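Local coordinates for hypothetical protein (Bacteroides fragilis, PDB 4JJA), which is of unknown function but belongs to the DUF1343 (NamZ-like) family and may act as an exported peptidoglycan beta-N-acetylmuramidase, at residues 15-20 and 42-47; 22-27 and 48-53; 257-262 and 311-316; 238-243 and 318-323. All coordinates share one frame; numbering follows the deposited sequence.

Contact 1 of 4, residues 15-20 and 42-47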
loop_
_atom_site.group_PDB
_atom_site.type_symbol
_atom_site.label_atom_id
_atom_site.label_comp_id
_atom_site.label_asym_id
_atom_site.label_seq_id
_atom_site.Cartn_x
_atom_site.Cartn_y
_atom_site.Cartn_z
ATOM N N ALA A 15 -2.225 -25.784 -6.273
ATOM C CA ALA A 15 -3.506 -25.108 -6.308
ATOM C C ALA A 15 -3.792 -24.325 -7.575
ATOM O O ALA A 15 -4.932 -24.215 -7.965
ATOM C CB ALA A 15 -3.702 -24.182 -5.063
ATOM N N TYR A 16 -2.778 -23.795 -8.226
ATOM C CA TYR A 16 -3.027 -22.940 -9.380
ATOM C C TYR A 16 -2.344 -23.332 -10.667
ATOM O O TYR A 16 -2.780 -22.869 -11.705
ATOM C CB TYR A 16 -2.754 -21.481 -9.055
ATOM C CG TYR A 16 -1.332 -21.107 -8.797
ATOM C CD1 TYR A 16 -0.510 -20.720 -9.846
ATOM C CD2 TYR A 16 -0.759 -21.172 -7.518
ATOM C CE1 TYR A 16 0.791 -20.395 -9.670
ATOM C CE2 TYR A 16 0.579 -20.858 -7.337
ATOM C CZ TYR A 16 1.361 -20.450 -8.399
ATOM O OH TYR A 16 2.694 -20.110 -8.237
ATOM N N PHE A 17 -1.352 -24.207 -10.664
ATOM C CA PHE A 17 -0.770 -24.658 -11.937
ATOM C C PHE A 17 -1.844 -25.198 -12.889
ATOM O O PHE A 17 -1.852 -24.850 -14.057
ATOM C CB PHE A 17 0.378 -25.633 -11.717
ATOM C CG PHE A 17 1.731 -24.997 -11.485
ATOM C CD1 PHE A 17 1.875 -23.677 -11.094
ATOM C CD2 PHE A 17 2.855 -25.769 -11.533
ATOM C CE1 PHE A 17 3.101 -23.146 -10.872
ATOM C CE2 PHE A 17 4.097 -25.225 -11.330
ATOM C CZ PHE A 17 4.227 -23.929 -11.005
ATOM N N PRO A 18 -2.829 -25.947 -12.406
ATOM C CA PRO A 18 -3.875 -26.411 -13.358
ATOM C C PRO A 18 -4.723 -25.301 -13.936
ATOM O O PRO A 18 -5.256 -25.458 -15.054
ATOM C CB PRO A 18 -4.698 -27.372 -12.520
ATOM C CG PRO A 18 -3.649 -27.945 -11.560
ATOM C CD PRO A 18 -2.853 -26.703 -11.159
ATOM N N ILE A 19 -4.913 -24.217 -13.211
ATOM C CA ILE A 19 -5.663 -23.072 -13.727
ATOM C C ILE A 19 -4.930 -22.472 -14.924
ATOM O O ILE A 19 -5.566 -22.007 -15.866
ATOM C CB ILE A 19 -5.870 -21.958 -12.615
ATOM C CG1 ILE A 19 -6.644 -22.511 -11.443
ATOM C CG2 ILE A 19 -6.629 -20.793 -13.146
ATOM C CD1 ILE A 19 -6.739 -21.591 -10.251
ATOM N N LEU A 20 -3.602 -22.462 -14.879
ATOM C CA LEU A 20 -2.806 -21.786 -15.863
ATOM C C LEU A 20 -2.495 -22.655 -17.077
ATOM O O LEU A 20 -2.105 -22.146 -18.113
ATOM C CB LEU A 20 -1.479 -21.376 -15.228
ATOM C CG LEU A 20 -1.619 -20.404 -14.043
ATOM C CD1 LEU A 20 -0.188 -20.114 -13.513
ATOM C CD2 LEU A 20 -2.368 -19.137 -14.413
ATOM N N ASP A 42 9.709 -16.363 -13.595
ATOM C CA ASP A 42 10.741 -17.396 -13.859
ATOM C C ASP A 42 10.222 -18.780 -13.531
ATOM O O ASP A 42 10.433 -19.744 -14.290
ATOM C CB ASP A 42 11.981 -17.116 -13.036
ATOM C CG ASP A 42 12.598 -15.755 -13.371
ATOM O OD1 ASP A 42 12.823 -15.412 -14.563
ATOM O OD2 ASP A 42 12.762 -14.943 -12.438
ATOM N N ILE A 43 9.506 -18.914 -12.432
ATOM C CA ILE A 43 8.965 -20.195 -12.019
ATOM C C ILE A 43 7.973 -20.694 -13.079
ATOM O O ILE A 43 7.989 -21.884 -13.475
ATOM C CB ILE A 43 8.281 -20.078 -10.684
ATOM C CG1 ILE A 43 9.346 -19.819 -9.606
ATOM C CG2 ILE A 43 7.474 -21.314 -10.327
ATOM C CD1 ILE A 43 8.796 -19.218 -8.336
ATOM N N LEU A 44 7.126 -19.803 -13.570
ATOM C CA LEU A 44 6.147 -20.200 -14.547
ATOM C C LEU A 44 6.804 -20.596 -15.866
ATOM O O LEU A 44 6.466 -21.618 -16.437
ATOM C CB LEU A 44 5.120 -19.103 -14.783
ATOM C CG LEU A 44 4.235 -18.785 -13.586
ATOM C CD1 LEU A 44 3.248 -17.663 -13.960
ATOM C CD2 LEU A 44 3.471 -20.007 -13.110
ATOM N N LEU A 45 7.773 -19.816 -16.319
ATOM C CA LEU A 45 8.472 -20.193 -17.567
ATOM C C LEU A 45 9.234 -21.500 -17.437
ATOM O O LEU A 45 9.230 -22.337 -18.366
ATOM C CB LEU A 45 9.393 -19.059 -18.015
ATOM C CG LEU A 45 8.729 -17.763 -18.521
ATOM C CD1 LEU A 45 9.763 -16.638 -18.663
ATOM C CD2 LEU A 45 7.923 -18.015 -19.781
ATOM N N GLU A 46 9.840 -21.736 -16.295
ATOM C CA GLU A 46 10.581 -22.995 -16.043
ATOM C C GLU A 46 9.668 -24.222 -16.008
ATOM O O GLU A 46 10.114 -25.335 -16.251
ATOM C CB GLU A 46 11.453 -22.915 -14.761
ATOM C CG GLU A 46 10.830 -23.320 -13.405
ATOM C CD GLU A 46 11.832 -23.286 -12.197
ATOM O OE1 GLU A 46 13.065 -23.335 -12.408
ATOM O OE2 GLU A 46 11.374 -23.230 -11.033
ATOM N N ASN A 47 8.392 -24.019 -15.702
ATOM C CA ASN A 47 7.361 -25.029 -15.704
ATOM C C ASN A 47 6.556 -25.052 -17.017
ATOM O O ASN A 47 5.493 -25.653 -17.053
ATOM C CB ASN A 47 6.483 -24.895 -14.468
ATOM C CG ASN A 47 7.171 -25.422 -13.236
ATOM O OD1 ASN A 47 7.175 -26.629 -12.985
ATOM N ND2 ASN A 47 7.803 -24.520 -12.481
#
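Phe-17 spans most of the gap between the two helices, bringing the far half of its ring against Leu-44 and Asn-47. The axes of 15-20 and 42-46 stay 12.4 Å apart, so long side chains must make the contact. At one side of the ring, Phe-17 CE2 comes within 3.6 Å of Asn-47 CG, the amide and ring planes being turned 57° from each other; this is oblique packing rather than a stack. On the other side, Phe-17 CE1 lies 3.9 Å from Leu-44 CD2. At the ring's outer end, Ile-43 CG2 meets the edge, 4.2 Å from Phe-17 CZ. The same methyl of Leu-44 also packs on Leu-20, with CD2 3.7 Å from Leu-20 CD1. Asn-47 suits the end of its helix. With CG turned beside its own backbone N (chi1 -76°), ND2 gives a nearly straight bond of 2.8 Å to Ile-43 O (167°). That acceptor lies close to the amide plane, and the bond fixes the rotation of the amide on which Phe-17 packs; Asn-47 N is the oxygen's second donor. Phe-49 meets Phe-17 edge-to-face and also touches Leu-20 and Leu-44. Both helices lie against one face of a Rossmann-like parallel sheet: Leu-20 and Leu-44 rest on Ile-106 of strand 104-107, and Tyr-16 on Leu-138 of 136-140.

Contact 2 of 4, residues 22-27 and 48-53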
loop_
_atom_site.group_PDB
_atom_site.type_symbol
_atom_site.label_atom_id
_atom_site.label_comp_id
_atom_site.label_asym_id
_atom_site.label_seq_id
_atom_site.Cartn_x
_atom_site.Cartn_y
_atom_site.Cartn_z
ATOM N N ASN A 22 -2.251 -24.360 -20.373
ATOM C CA ASN A 22 -2.678 -24.043 -21.741
ATOM C C ASN A 22 -3.174 -22.648 -21.937
ATOM O O ASN A 22 -3.713 -22.326 -22.997
ATOM C CB ASN A 22 -3.721 -25.058 -22.255
ATOM C CG ASN A 22 -3.156 -26.440 -22.363
ATOM O OD1 ASN A 22 -1.972 -26.633 -22.701
ATOM N ND2 ASN A 22 -3.992 -27.426 -22.051
ATOM N N LYS A 23 -2.980 -21.779 -20.966
ATOM C CA LYS A 23 -3.455 -20.410 -21.085
ATOM C C LYS A 23 -2.294 -19.484 -21.419
ATOM O O LYS A 23 -1.130 -19.724 -21.065
ATOM C CB LYS A 23 -4.118 -19.940 -19.789
ATOM C CG LYS A 23 -5.490 -20.612 -19.521
ATOM C CD LYS A 23 -6.203 -19.923 -18.361
ATOM C CE LYS A 23 -7.613 -20.431 -18.158
ATOM N NZ LYS A 23 -7.642 -21.862 -17.776
ATOM N N ARG A 24 -2.610 -18.401 -22.104
ATOM C CA ARG A 24 -1.665 -17.319 -22.301
ATOM C C ARG A 24 -1.760 -16.414 -21.077
ATOM O O ARG A 24 -2.834 -15.996 -20.703
ATOM C CB ARG A 24 -2.020 -16.541 -23.549
ATOM C CG ARG A 24 -1.949 -17.337 -24.861
ATOM C CD ARG A 24 -2.599 -16.556 -25.989
ATOM N NE ARG A 24 -4.055 -16.342 -25.738
ATOM C CZ ARG A 24 -4.795 -15.346 -26.247
ATOM N NH1 ARG A 24 -4.231 -14.429 -27.019
ATOM N NH2 ARG A 24 -6.089 -15.230 -25.959
ATOM N N ILE A 25 -0.622 -16.136 -20.450
ATOM C CA ILE A 25 -0.601 -15.579 -19.090
ATOM C C ILE A 25 0.081 -14.208 -19.086
ATOM O O ILE A 25 1.160 -14.020 -19.647
ATOM C CB ILE A 25 0.151 -16.533 -18.125
ATOM C CG1 ILE A 25 -0.538 -17.902 -18.059
ATOM C CG2 ILE A 25 0.296 -15.901 -16.707
ATOM C CD1 ILE A 25 0.371 -18.991 -17.608
ATOM N N ALA A 26 -0.560 -13.238 -18.469
ATOM C CA ALA A 26 0.088 -11.978 -18.092
ATOM C C ALA A 26 0.212 -11.939 -16.586
ATOM O O ALA A 26 -0.583 -12.531 -15.900
ATOM C CB ALA A 26 -0.738 -10.785 -18.544
ATOM N N ILE A 27 1.209 -11.212 -16.099
ATOM C CA ILE A 27 1.453 -11.067 -14.659
ATOM C C ILE A 27 1.517 -9.582 -14.295
ATOM O O ILE A 27 2.184 -8.803 -15.003
ATOM C CB ILE A 27 2.739 -11.721 -14.255
ATOM C CG1 ILE A 27 2.769 -13.199 -14.629
ATOM C CG2 ILE A 27 2.996 -11.518 -12.775
ATOM C CD1 ILE A 27 4.114 -13.789 -14.504
ATOM N N ASN A 48 7.094 -24.395 -18.048
ATOM C CA ASN A 48 6.595 -24.436 -19.426
ATOM C C ASN A 48 5.253 -23.750 -19.607
ATOM O O ASN A 48 4.520 -24.012 -20.571
ATOM C CB ASN A 48 6.589 -25.873 -19.982
ATOM C CG ASN A 48 7.951 -26.514 -19.927
ATOM O OD1 ASN A 48 8.953 -25.882 -20.279
ATOM N ND2 ASN A 48 8.010 -27.756 -19.458
ATOM N N PHE A 49 4.949 -22.800 -18.714
ATOM C CA PHE A 49 3.787 -21.957 -18.925
ATOM C C PHE A 49 4.126 -20.806 -19.891
ATOM O O PHE A 49 5.239 -20.280 -19.937
ATOM C CB PHE A 49 3.256 -21.415 -17.589
ATOM C CG PHE A 49 2.722 -22.455 -16.707
ATOM C CD1 PHE A 49 1.474 -22.954 -16.917
ATOM C CD2 PHE A 49 3.460 -22.970 -15.662
ATOM C CE1 PHE A 49 0.966 -23.963 -16.104
ATOM C CE2 PHE A 49 2.958 -23.959 -14.858
ATOM C CZ PHE A 49 1.714 -24.452 -15.067
ATOM N N ASN A 50 3.104 -20.404 -20.605
ATOM C CA ASN A 50 3.231 -19.379 -21.640
ATOM C C ASN A 50 2.948 -17.985 -21.069
ATOM O O ASN A 50 1.834 -17.492 -21.149
ATOM C CB ASN A 50 2.255 -19.709 -22.769
ATOM C CG ASN A 50 2.387 -18.775 -23.924
ATOM O OD1 ASN A 50 3.430 -18.110 -24.095
ATOM N ND2 ASN A 50 1.320 -18.721 -24.751
ATOM N N VAL A 51 3.988 -17.367 -20.513
ATOM C CA VAL A 51 3.858 -16.006 -20.013
ATOM C C VAL A 51 4.173 -15.045 -21.157
ATOM O O VAL A 51 5.264 -15.116 -21.745
ATOM C CB VAL A 51 4.740 -15.733 -18.789
ATOM C CG1 VAL A 51 4.517 -14.297 -18.260
ATOM C CG2 VAL A 51 4.474 -16.766 -17.672
ATOM N N VAL A 52 3.215 -14.187 -21.481
ATOM C CA VAL A 52 3.286 -13.343 -22.669
ATOM C C VAL A 52 3.499 -11.889 -22.345
ATOM O O VAL A 52 3.850 -11.116 -23.250
ATOM C CB VAL A 52 2.013 -13.517 -23.534
ATOM C CG1 VAL A 52 1.862 -14.987 -23.977
ATOM C CG2 VAL A 52 0.780 -13.000 -22.900
ATOM N N ALA A 53 3.282 -11.480 -21.087
ATOM C CA ALA A 53 3.438 -10.097 -20.723
ATOM C C ALA A 53 3.510 -9.915 -19.223
ATOM O O ALA A 53 2.951 -10.671 -18.482
ATOM C CB ALA A 53 2.271 -9.255 -21.259
HETATM O O HOH W 1 -1.061 -20.711 -24.487
HETATM O O HOH W 2 0.538 -21.730 -20.353
#
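Strands 24-27 and 50-53 run in parallel as neighbours, Ile-25 pairing with Val-51 and, after a one-residue slip, Ala-26 with Ala-53. They are two strands of a six-stranded Rossmann-like parallel sheet, joined by a beta-alpha-beta crossover through helix 40-46, and the slip is a beta bulge with Val-52 as the extra residue. Ile-25 N donates to Asn-50 O at 2.9 Å before it, and the N of the bulged Val-52 donates to Ile-25 O at 2.8 Å, almost straight (172°). Beyond it, Ile-27 N donates to Ala-53 O at 3.0 Å, while the buried Ala-53 N has no partner, probably because the bulge takes it out of register. The face turned to helices 13-20 and 40-46 carries Ile-25, Ile-27 and Val-51, branched chains suited to a buried layer. Ile-27 CD1 meets Val-51 CG1 at 3.8 Å, and Ile-25, with CG1 beside its backbone N (chi1 -61°), brings CD1 to 3.8 Å from Phe-49 CB. On the other face sit Ala-26 and Ala-53, small enough for close neighbours; Phe-102 touches Ala-26 there. Arg-24 and Asn-50 lie side by side near the start of the strands on this face, and the guanidinium goes on to a salt bridge with Asp-103. Ahead of the Ile-25 and Val-51 pair, one water donates to Lys-23 O at 2.7 Å and accepts from Asn-50 N at 2.9 Å.

Contact 3 of 4, residues 257-262 and 311-316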
loop_
_atom_site.group_PDB
_atom_site.type_symbol
_atom_site.label_atom_id
_atom_site.label_comp_id
_atom_site.label_asym_id
_atom_site.label_seq_id
_atom_site.Cartn_x
_atom_site.Cartn_y
_atom_site.Cartn_z
ATOM N N PRO A 257 13.702 22.050 9.663
ATOM C CA PRO A 257 14.728 23.033 10.100
ATOM C C PRO A 257 14.268 24.125 11.060
ATOM O O PRO A 257 15.094 24.697 11.748
ATOM C CB PRO A 257 15.210 23.648 8.816
ATOM C CG PRO A 257 14.507 23.007 7.730
ATOM C CD PRO A 257 13.585 21.968 8.210
ATOM N N ASN A 258 12.964 24.405 11.064
ATOM C CA ASN A 258 12.383 25.457 11.877
ATOM C C ASN A 258 11.871 24.931 13.223
ATOM O O ASN A 258 11.589 25.721 14.101
ATOM C CB ASN A 258 11.293 26.225 11.101
ATOM C CG ASN A 258 11.869 27.052 9.939
ATOM O OD1 ASN A 258 12.339 26.487 8.901
ATOM N ND2 ASN A 258 11.927 28.358 10.118
HETATM N N MSE A 259 11.771 23.605 13.400
HETATM C CA MSE A 259 11.282 23.037 14.637
HETATM C C MSE A 259 12.295 23.284 15.718
HETATM O O MSE A 259 13.515 23.307 15.488
HETATM C CB MSE A 259 10.967 21.547 14.455
HETATM C CG MSE A 259 9.538 21.364 13.898
HETATM SE SE MSE A 259 9.052 19.589 13.338
HETATM C CE MSE A 259 9.310 18.682 14.952
ATOM N N THR A 260 11.789 23.489 16.927
ATOM C CA THR A 260 12.607 24.162 17.936
ATOM C C THR A 260 12.368 23.478 19.271
ATOM O O THR A 260 11.243 23.143 19.642
ATOM C CB THR A 260 12.209 25.723 18.003
ATOM O OG1 THR A 260 12.517 26.396 16.745
ATOM C CG2 THR A 260 12.887 26.482 19.165
ATOM N N GLY A 261 13.457 23.196 19.983
ATOM C CA GLY A 261 13.343 22.549 21.275
ATOM C C GLY A 261 13.475 21.036 21.359
ATOM O O GLY A 261 13.072 20.399 22.348
ATOM N N TYR A 262 14.075 20.467 20.325
ATOM C CA TYR A 262 14.159 19.012 20.183
ATOM C C TYR A 262 15.586 18.469 20.412
ATOM O O TYR A 262 16.540 19.148 20.020
ATOM C CB TYR A 262 13.690 18.634 18.780
ATOM C CG TYR A 262 12.219 18.816 18.610
ATOM C CD1 TYR A 262 11.312 17.824 19.004
ATOM C CD2 TYR A 262 11.719 20.031 18.124
ATOM C CE1 TYR A 262 9.916 18.019 18.850
ATOM C CE2 TYR A 262 10.362 20.209 17.963
ATOM C CZ TYR A 262 9.456 19.215 18.363
ATOM O OH TYR A 262 8.095 19.435 18.217
ATOM N N TYR A 311 2.685 20.607 14.260
ATOM C CA TYR A 311 1.841 21.745 13.949
ATOM C C TYR A 311 2.001 22.830 14.999
ATOM O O TYR A 311 2.249 24.001 14.658
ATOM C CB TYR A 311 0.369 21.311 13.878
ATOM C CG TYR A 311 -0.581 22.503 13.804
ATOM C CD1 TYR A 311 -0.748 23.166 12.631
ATOM C CD2 TYR A 311 -1.208 22.989 14.907
ATOM C CE1 TYR A 311 -1.540 24.292 12.528
ATOM C CE2 TYR A 311 -2.018 24.088 14.824
ATOM C CZ TYR A 311 -2.187 24.748 13.638
ATOM O OH TYR A 311 -2.969 25.888 13.540
ATOM N N HIS A 312 1.871 22.482 16.255
ATOM C CA HIS A 312 1.965 23.481 17.288
ATOM C C HIS A 312 3.371 24.003 17.484
ATOM O O HIS A 312 3.555 25.146 17.877
ATOM C CB HIS A 312 1.393 22.961 18.623
ATOM C CG HIS A 312 -0.085 22.786 18.576
ATOM N ND1 HIS A 312 -0.970 23.839 18.446
ATOM C CD2 HIS A 312 -0.837 21.663 18.607
ATOM C CE1 HIS A 312 -2.207 23.367 18.388
ATOM N NE2 HIS A 312 -2.156 22.041 18.496
ATOM N N ASN A 313 4.384 23.186 17.209
ATOM C CA ASN A 313 5.739 23.656 17.373
ATOM C C ASN A 313 6.113 24.663 16.304
ATOM O O ASN A 313 6.808 25.650 16.582
ATOM C CB ASN A 313 6.724 22.477 17.331
ATOM C CG ASN A 313 8.139 22.905 17.677
ATOM O OD1 ASN A 313 8.920 23.174 16.810
ATOM N ND2 ASN A 313 8.418 23.117 18.956
ATOM N N LEU A 314 5.695 24.416 15.057
ATOM C CA LEU A 314 6.151 25.254 13.967
ATOM C C LEU A 314 5.541 26.649 13.946
ATOM O O LEU A 314 6.137 27.567 13.380
ATOM C CB LEU A 314 5.927 24.542 12.629
ATOM C CG LEU A 314 7.046 23.606 12.296
ATOM C CD1 LEU A 314 6.635 22.613 11.203
ATOM C CD2 LEU A 314 8.355 24.360 11.911
ATOM N N ASN A 315 4.324 26.799 14.473
ATOM C CA ASN A 315 3.691 28.142 14.555
ATOM C C ASN A 315 3.520 28.792 13.221
ATOM O O ASN A 315 3.632 30.028 13.104
ATOM C CB ASN A 315 4.527 29.112 15.423
ATOM C CG ASN A 315 4.561 28.743 16.845
ATOM O OD1 ASN A 315 3.540 28.458 17.440
ATOM N ND2 ASN A 315 5.759 28.799 17.430
HETATM N N MSE A 316 3.195 28.017 12.198
HETATM C CA MSE A 316 2.911 28.631 10.880
HETATM C C MSE A 316 1.456 28.507 10.476
HETATM O O MSE A 316 1.072 28.716 9.275
HETATM C CB MSE A 316 3.865 28.065 9.838
HETATM C CG MSE A 316 3.647 26.670 9.496
HETATM SE SE MSE A 316 4.704 25.968 7.950
HETATM C CE MSE A 316 6.402 25.962 8.787
#
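Asn-313 OD1 accepts from Thr-260 N at 2.9 Å, the donor lying in the carbonyl plane on a lone pair. Beside it, Asn-313 ND2 donates to Thr-260 O, also at 2.9 Å and in the plane of that carbonyl. One amide thus reads both the N-H and the C=O of a single residue, a task for which asparagine is well shaped because it offers an acceptor and a donor from one planar group; the pair of bonds fixes its rotation. The side chain gets there because CG stands anti to the backbone N (chi1 -173°), which sends it off the helix toward the loop. Tyr-262 comes from the opposite direction. Its ring presents an edge to the amide, with CE2 3.5 Å from Asn-313 OD1 and the two planes 71° apart, and its hydroxyl passes on to bond Asp-309 in the same helix. Next to this polar pairing lies an apolar one, where Met-259, present as selenomethionine, sets CG 3.7 Å from Leu-314 CG, and Asn-258 CB touches Leu-314 CD2 at 3.6 Å. The loop is braced from within by Thr-260 OG1, which donates to Asn-258 O at 2.9 Å from above the carbonyl plane. The whole is a side-chain-to-backbone amide pairing, joining the end of helix 305-314 to the surface loop between strands 253-256 and 265-266 of a small antiparallel sheet.

Contact 4 of 4, residues 238-243 and 318-323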
loop_
_atom_site.group_PDB
_atom_site.type_symbol
_atom_site.label_atom_id
_atom_site.label_comp_id
_atom_site.label_asym_id
_atom_site.label_seq_id
_atom_site.Cartn_x
_atom_site.Cartn_y
_atom_site.Cartn_z
ATOM N N GLY A 238 1.597 15.536 3.676
ATOM C CA GLY A 238 0.680 16.658 3.535
ATOM C C GLY A 238 1.117 17.900 4.262
ATOM O O GLY A 238 0.250 18.747 4.519
ATOM N N THR A 239 2.407 18.015 4.587
ATOM C CA THR A 239 2.986 19.088 5.370
ATOM C C THR A 239 4.388 19.323 4.851
ATOM O O THR A 239 4.905 18.513 4.070
ATOM C CB THR A 239 3.087 18.720 6.885
ATOM O OG1 THR A 239 4.241 17.888 7.103
ATOM C CG2 THR A 239 1.810 18.072 7.438
ATOM N N PRO A 240 5.105 20.349 5.350
ATOM C CA PRO A 240 6.522 20.526 4.997
ATOM C C PRO A 240 7.528 19.730 5.828
ATOM O O PRO A 240 8.733 19.858 5.641
ATOM C CB PRO A 240 6.748 22.015 5.204
ATOM C CG PRO A 240 5.525 22.569 5.681
ATOM C CD PRO A 240 4.559 21.523 6.013
ATOM N N VAL A 241 7.044 18.944 6.770
ATOM C CA VAL A 241 7.902 18.232 7.721
ATOM C C VAL A 241 8.572 17.059 7.003
ATOM O O VAL A 241 7.932 16.323 6.264
ATOM C CB VAL A 241 7.067 17.740 8.926
ATOM C CG1 VAL A 241 7.865 16.929 9.860
ATOM C CG2 VAL A 241 6.415 18.914 9.629
ATOM N N SER A 242 9.870 16.871 7.231
ATOM C CA SER A 242 10.565 15.696 6.730
ATOM C C SER A 242 10.193 14.479 7.594
ATOM O O SER A 242 10.161 14.569 8.833
ATOM C CB SER A 242 12.100 15.874 6.801
ATOM O OG SER A 242 12.772 14.645 6.464
ATOM N N LEU A 243 10.033 13.335 6.922
ATOM C CA LEU A 243 9.811 12.074 7.599
ATOM C C LEU A 243 11.008 11.138 7.422
ATOM O O LEU A 243 10.912 9.908 7.614
ATOM C CB LEU A 243 8.488 11.442 7.177
ATOM C CG LEU A 243 8.213 11.281 5.692
ATOM C CD1 LEU A 243 9.040 10.188 5.026
ATOM C CD2 LEU A 243 6.720 10.982 5.476
ATOM N N ASP A 318 -2.191 27.583 9.351
ATOM C CA ASP A 318 -2.801 26.753 8.325
ATOM C C ASP A 318 -1.849 26.417 7.177
ATOM O O ASP A 318 -2.054 25.422 6.494
ATOM C CB ASP A 318 -4.074 27.405 7.830
ATOM C CG ASP A 318 -4.864 26.558 6.860
ATOM O OD1 ASP A 318 -5.369 25.476 7.215
ATOM O OD2 ASP A 318 -4.999 27.023 5.703
ATOM N N ARG A 319 -0.768 27.192 7.005
ATOM C CA ARG A 319 0.233 26.902 5.987
ATOM C C ARG A 319 1.006 25.621 6.246
ATOM O O ARG A 319 1.645 25.088 5.352
ATOM C CB ARG A 319 1.201 28.092 5.807
ATOM C CG ARG A 319 0.561 29.368 5.458
ATOM C CD ARG A 319 -0.406 29.199 4.291
ATOM N NE ARG A 319 -1.019 30.493 3.897
ATOM C CZ ARG A 319 -0.563 31.285 2.946
ATOM N NH1 ARG A 319 0.495 30.947 2.224
ATOM N NH2 ARG A 319 -1.211 32.441 2.684
ATOM N N PHE A 320 0.935 25.116 7.470
ATOM C CA PHE A 320 1.485 23.787 7.793
ATOM C C PHE A 320 0.872 22.672 6.956
ATOM O O PHE A 320 1.510 21.662 6.675
ATOM C CB PHE A 320 1.227 23.538 9.281
ATOM C CG PHE A 320 1.670 22.187 9.759
ATOM C CD1 PHE A 320 2.995 21.954 10.167
ATOM C CD2 PHE A 320 0.758 21.174 9.873
ATOM C CE1 PHE A 320 3.366 20.716 10.630
ATOM C CE2 PHE A 320 1.146 19.959 10.359
ATOM C CZ PHE A 320 2.437 19.753 10.732
ATOM N N PHE A 321 -0.399 22.814 6.622
ATOM C CA PHE A 321 -1.138 21.767 5.896
ATOM C C PHE A 321 -1.159 22.120 4.433
ATOM O O PHE A 321 -1.767 23.105 4.054
ATOM C CB PHE A 321 -2.571 21.578 6.405
ATOM C CG PHE A 321 -2.656 21.154 7.835
ATOM C CD1 PHE A 321 -2.496 19.859 8.198
ATOM C CD2 PHE A 321 -2.930 22.104 8.843
ATOM C CE1 PHE A 321 -2.574 19.485 9.547
ATOM C CE2 PHE A 321 -3.024 21.747 10.158
ATOM C CZ PHE A 321 -2.857 20.426 10.520
ATOM N N ARG A 322 -0.519 21.311 3.610
ATOM C CA ARG A 322 -0.574 21.451 2.161
ATOM C C ARG A 322 -2.032 21.365 1.725
ATOM O O ARG A 322 -2.830 20.689 2.371
ATOM C CB ARG A 322 0.199 20.313 1.520
ATOM C CG ARG A 322 1.709 20.497 1.727
ATOM C CD ARG A 322 2.549 19.375 1.307
ATOM N NE ARG A 322 3.950 19.758 1.189
ATOM C CZ ARG A 322 4.941 18.919 0.884
ATOM N NH1 ARG A 322 4.699 17.603 0.782
ATOM N NH2 ARG A 322 6.184 19.409 0.760
ATOM N N PRO A 323 -2.396 21.943 0.560
ATOM C CA PRO A 323 -3.763 21.814 0.086
ATOM C C PRO A 323 -4.244 20.353 0.058
ATOM O O PRO A 323 -5.410 20.052 0.377
ATOM C CB PRO A 323 -3.687 22.446 -1.284
ATOM C CG PRO A 323 -2.661 23.516 -1.120
ATOM C CD PRO A 323 -1.598 22.891 -0.245
#
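Thr-239 CB hangs over one face of the Phe-320 ring, 4.2 Å from its centroid and 15° off the normal, a CH-pi contact. The same carbon is 3.3 Å from Phe-320 O. From CB the methyl CG2 continues alongside the ring to Phe-320 CE2 at 3.5 Å. The other branch, OG1, turns back to its own chain: placed between the backbone N and the carbonyl carbon (chi1 80°), it accepts from Val-241 N at 3.0 Å, closing an ST turn, and also bonds Phe-236 O. Threonine suits the place because one branch is polar enough to hold the turn and the other apolar enough to pack on an aromatic ring. The turn lies in the loop between helix 224-233 and strand 253-256, and its Val-241 CG2 is 3.7 Å from Phe-320 CE1. Phe-320, with CG anti to its backbone N, carries its ring against this loop and Leu-307 and Ala-310. Its buried O has no hydrogen-bond donor and faces Thr-239 CA and Pro-240 CD. Two residues further on, Arg-322 N donates to Gly-238 O at 2.8 Å. The guanidinium of Arg-322 lies with one face over Thr-239 O, not hydrogen-bonded to it, while NH1 bonds Glu-237 O.

Contacts 1 and 2 belong to the N-terminal NamZ-like part of the chain, contacts 3 and 4 to the C-terminal one, with centres at least 45 Å apart between the pairs. In the first pair, each helix of contact 1 is followed in the chain by a strand of contact 2, and Phe-49 and Leu-44 join the layers. Contact 2 is buried and rests on backbone bonds; contact 1, partly buried, has no hydrogen bond across it. In the second pair, contact 4 is buried and mixes aromatic packing with a backbone bond and an arginine, whereas contact 3 lies at the surface and relies on an amide. Leu-314 connects them, its CD1 packing on Phe-320 and Val-241.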